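Local structure of ylmH (Streptococcus pneumoniae, 2FPH) at residues A[84-90]-A[129-135]. The protein is a cell-division protein that probably binds RNA through an RRM-like domain. Numbering follows the deposited sequence.
Sequences EISLQEI and AQIMINQ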
loop_
_atom_site.group_PDB
_atom_site.type_symbol
_atom_site.label_atom_id
_atom_site.label_comp_id
_atom_site.label_asym_id
_atom_site.label_seq_id
_atom_site.Cartn_x
_atom_site.Cartn_y
_atom_site.Cartn_z
ATOM N N GLU A 84 -4.284 2.945 7.531
ATOM C CA GLU A 84 -3.798 1.711 8.174
ATOM C C GLU A 84 -2.447 1.286 7.566
ATOM O O GLU A 84 -2.258 0.121 7.179
ATOM C CB GLU A 84 -4.864 0.609 8.082
ATOM C CG GLU A 84 -6.120 0.903 8.894
ATOM C CD GLU A 84 -7.169 -0.178 8.908
ATOM O OE1 GLU A 84 -6.918 -1.328 8.521
ATOM O OE2 GLU A 84 -8.320 0.146 9.295
ATOM N N ILE A 85 -1.530 2.251 7.450
ATOM C CA ILE A 85 -0.175 2.002 6.922
ATOM C C ILE A 85 0.836 2.199 8.021
ATOM O O ILE A 85 0.782 3.214 8.734
ATOM C CB ILE A 85 0.149 2.936 5.709
ATOM C CG1 ILE A 85 -0.806 2.638 4.531
ATOM C CG2 ILE A 85 1.567 2.663 5.185
ATOM C CD1 ILE A 85 -0.791 3.713 3.468
ATOM N N SER A 86 1.757 1.232 8.156
ATOM C CA SER A 86 2.838 1.275 9.153
ATOM C C SER A 86 4.159 1.431 8.378
ATOM O O SER A 86 4.309 0.853 7.289
ATOM C CB SER A 86 2.843 -0.045 9.908
ATOM O OG SER A 86 3.740 -0.097 11.002
ATOM N N LEU A 87 5.101 2.220 8.880
ATOM C CA LEU A 87 6.428 2.214 8.296
ATOM C C LEU A 87 7.265 1.298 9.170
ATOM O O LEU A 87 7.338 1.518 10.383
ATOM C CB LEU A 87 7.067 3.597 8.252
ATOM C CG LEU A 87 8.440 3.860 7.632
ATOM C CD1 LEU A 87 8.570 3.589 6.181
ATOM C CD2 LEU A 87 8.894 5.306 7.926
ATOM N N GLN A 88 7.955 0.335 8.562
ATOM C CA GLN A 88 8.859 -0.542 9.298
ATOM C C GLN A 88 10.275 -0.344 8.806
ATOM O O GLN A 88 10.556 -0.491 7.618
ATOM C CB GLN A 88 8.459 -2.031 9.121
ATOM C CG GLN A 88 7.082 -2.357 9.686
ATOM C CD GLN A 88 7.034 -2.266 11.192
ATOM O OE1 GLN A 88 7.809 -2.939 11.898
ATOM N NE2 GLN A 88 6.101 -1.456 11.708
ATOM N N GLU A 89 11.161 -0.016 9.750
ATOM C CA GLU A 89 12.593 -0.070 9.492
ATOM C C GLU A 89 13.069 -1.501 9.526
ATOM O O GLU A 89 12.728 -2.263 10.440
ATOM C CB GLU A 89 13.377 0.675 10.558
ATOM C CG GLU A 89 14.832 0.819 10.167
ATOM C CD GLU A 89 15.168 2.147 9.529
ATOM O OE1 GLU A 89 14.410 3.130 9.715
ATOM O OE2 GLU A 89 16.229 2.193 8.866
ATOM N N ILE A 90 13.876 -1.853 8.534
ATOM C CA ILE A 90 14.454 -3.201 8.436
ATOM C C ILE A 90 15.820 -3.037 9.061
ATOM O O ILE A 90 16.760 -2.639 8.371
ATOM C CB ILE A 90 14.536 -3.699 6.983
ATOM C CG1 ILE A 90 13.131 -3.790 6.355
ATOM C CG2 ILE A 90 15.136 -5.099 6.927
ATOM C CD1 ILE A 90 13.066 -4.124 4.873
ATOM N N ALA A 129 17.087 0.447 5.295
ATOM C CA ALA A 129 15.997 -0.053 4.484
ATOM C C ALA A 129 14.755 0.019 5.324
ATOM O O ALA A 129 14.813 -0.078 6.555
ATOM C CB ALA A 129 16.217 -1.472 4.044
ATOM N N GLN A 130 13.658 0.258 4.613
ATOM C CA GLN A 130 12.329 0.342 5.197
ATOM C C GLN A 130 11.302 -0.295 4.295
ATOM O O GLN A 130 11.504 -0.426 3.111
ATOM C CB GLN A 130 11.891 1.776 5.466
ATOM C CG GLN A 130 12.794 2.492 6.497
ATOM C CD GLN A 130 12.537 3.981 6.529
ATOM O OE1 GLN A 130 11.954 4.533 5.575
ATOM N NE2 GLN A 130 12.948 4.635 7.614
ATOM N N ILE A 131 10.164 -0.671 4.874
ATOM C CA ILE A 131 8.990 -1.076 4.096
ATOM C C ILE A 131 7.703 -0.503 4.693
ATOM O O ILE A 131 7.599 -0.421 5.923
ATOM C CB ILE A 131 8.989 -2.637 4.004
ATOM C CG1 ILE A 131 7.879 -3.118 3.082
ATOM C CG2 ILE A 131 8.951 -3.293 5.425
ATOM C CD1 ILE A 131 7.892 -4.539 2.824
ATOM N N MET A 132 6.789 -0.050 3.806
ATOM C CA MET A 132 5.463 0.444 4.139
ATOM C C MET A 132 4.514 -0.745 4.032
ATOM O O MET A 132 4.473 -1.409 2.988
ATOM C CB MET A 132 5.055 1.513 3.111
ATOM C CG MET A 132 6.063 2.617 3.010
ATOM S SD MET A 132 5.509 4.125 2.104
ATOM C CE MET A 132 6.362 5.298 2.984
ATOM N N ILE A 133 3.846 -1.079 5.126
ATOM C CA ILE A 133 2.937 -2.244 5.171
ATOM C C ILE A 133 1.548 -1.935 5.611
ATOM O O ILE A 133 1.309 -0.923 6.226
ATOM C CB ILE A 133 3.504 -3.333 6.110
ATOM C CG1 ILE A 133 3.480 -2.847 7.578
ATOM C CG2 ILE A 133 4.903 -3.752 5.623
ATOM C CD1 ILE A 133 3.596 -3.972 8.540
ATOM N N ASN A 134 0.625 -2.808 5.267
ATOM C CA ASN A 134 -0.760 -2.782 5.770
ATOM C C ASN A 134 -0.671 -3.197 7.241
ATOM O O ASN A 134 -0.192 -4.252 7.530
ATOM C CB ASN A 134 -1.544 -3.787 4.952
ATOM C CG ASN A 134 -2.966 -4.032 5.463
ATOM O OD1 ASN A 134 -3.286 -3.806 6.618
ATOM N ND2 ASN A 134 -3.856 -4.423 4.530
ATOM N N GLN A 135 -1.063 -2.314 8.176
ATOM C CA GLN A 135 -0.761 -2.525 9.603
ATOM C C GLN A 135 -1.573 -3.670 10.163
ATOM O O GLN A 135 -1.299 -4.131 11.249
ATOM C CB GLN A 135 -1.151 -1.306 10.435
ATOM C CG GLN A 135 -0.530 0.056 10.107
ATOM C CD GLN A 135 -0.853 1.105 11.194
ATOM O OE1 GLN A 135 0.022 1.946 11.608
ATOM N NE2 GLN A 135 -2.112 1.052 11.678
HETATM O O HOH W 1 -5.735 -2.462 6.653
#
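S86 and I133 exchange two nearly straight backbone hydrogen bonds, and Q88 and I131 do the same at the next hydrogen-bonded pair, beyond L87 and M132, Q88 N to I131 O being 2.8 Å. On the face carrying S86, Q88, I131 and I133 the packing is close. I133 CG1 sits between its own backbone N and carbonyl carbon (chi1 68°), which brings it to 3.7 Å from S86 CB while CD1 continues to Q88 CG. The Q88 chain bends at chi2 (-68°), and its NE2 donates to S86 OG, in the plane of the amide; OE1 accepts from Q142. F141 of helix 138-144 packs on both isoleucines, L138 on I133 and Q88. Segments 84-90 and 129-135 lie on neighbouring antiparallel strands of the five-stranded sheet in an RRM-like domain, 85-91 running between 130-134 and 151-157. On the other face, L87 CD1 lies only loosely against M132 CG, at 4.2 Å. Beyond it, Q130 NE2 meets E89 OE1 from above the carboxylate plane (3.0 Å), the two flat groups standing 82° apart; Q130 OE1 accepts from I164 N. At the partly exposed end Q135 N still donates to E84 O, while a water donates to N134 OD1 (2.8 Å) and lies unusually close to E84 OE1.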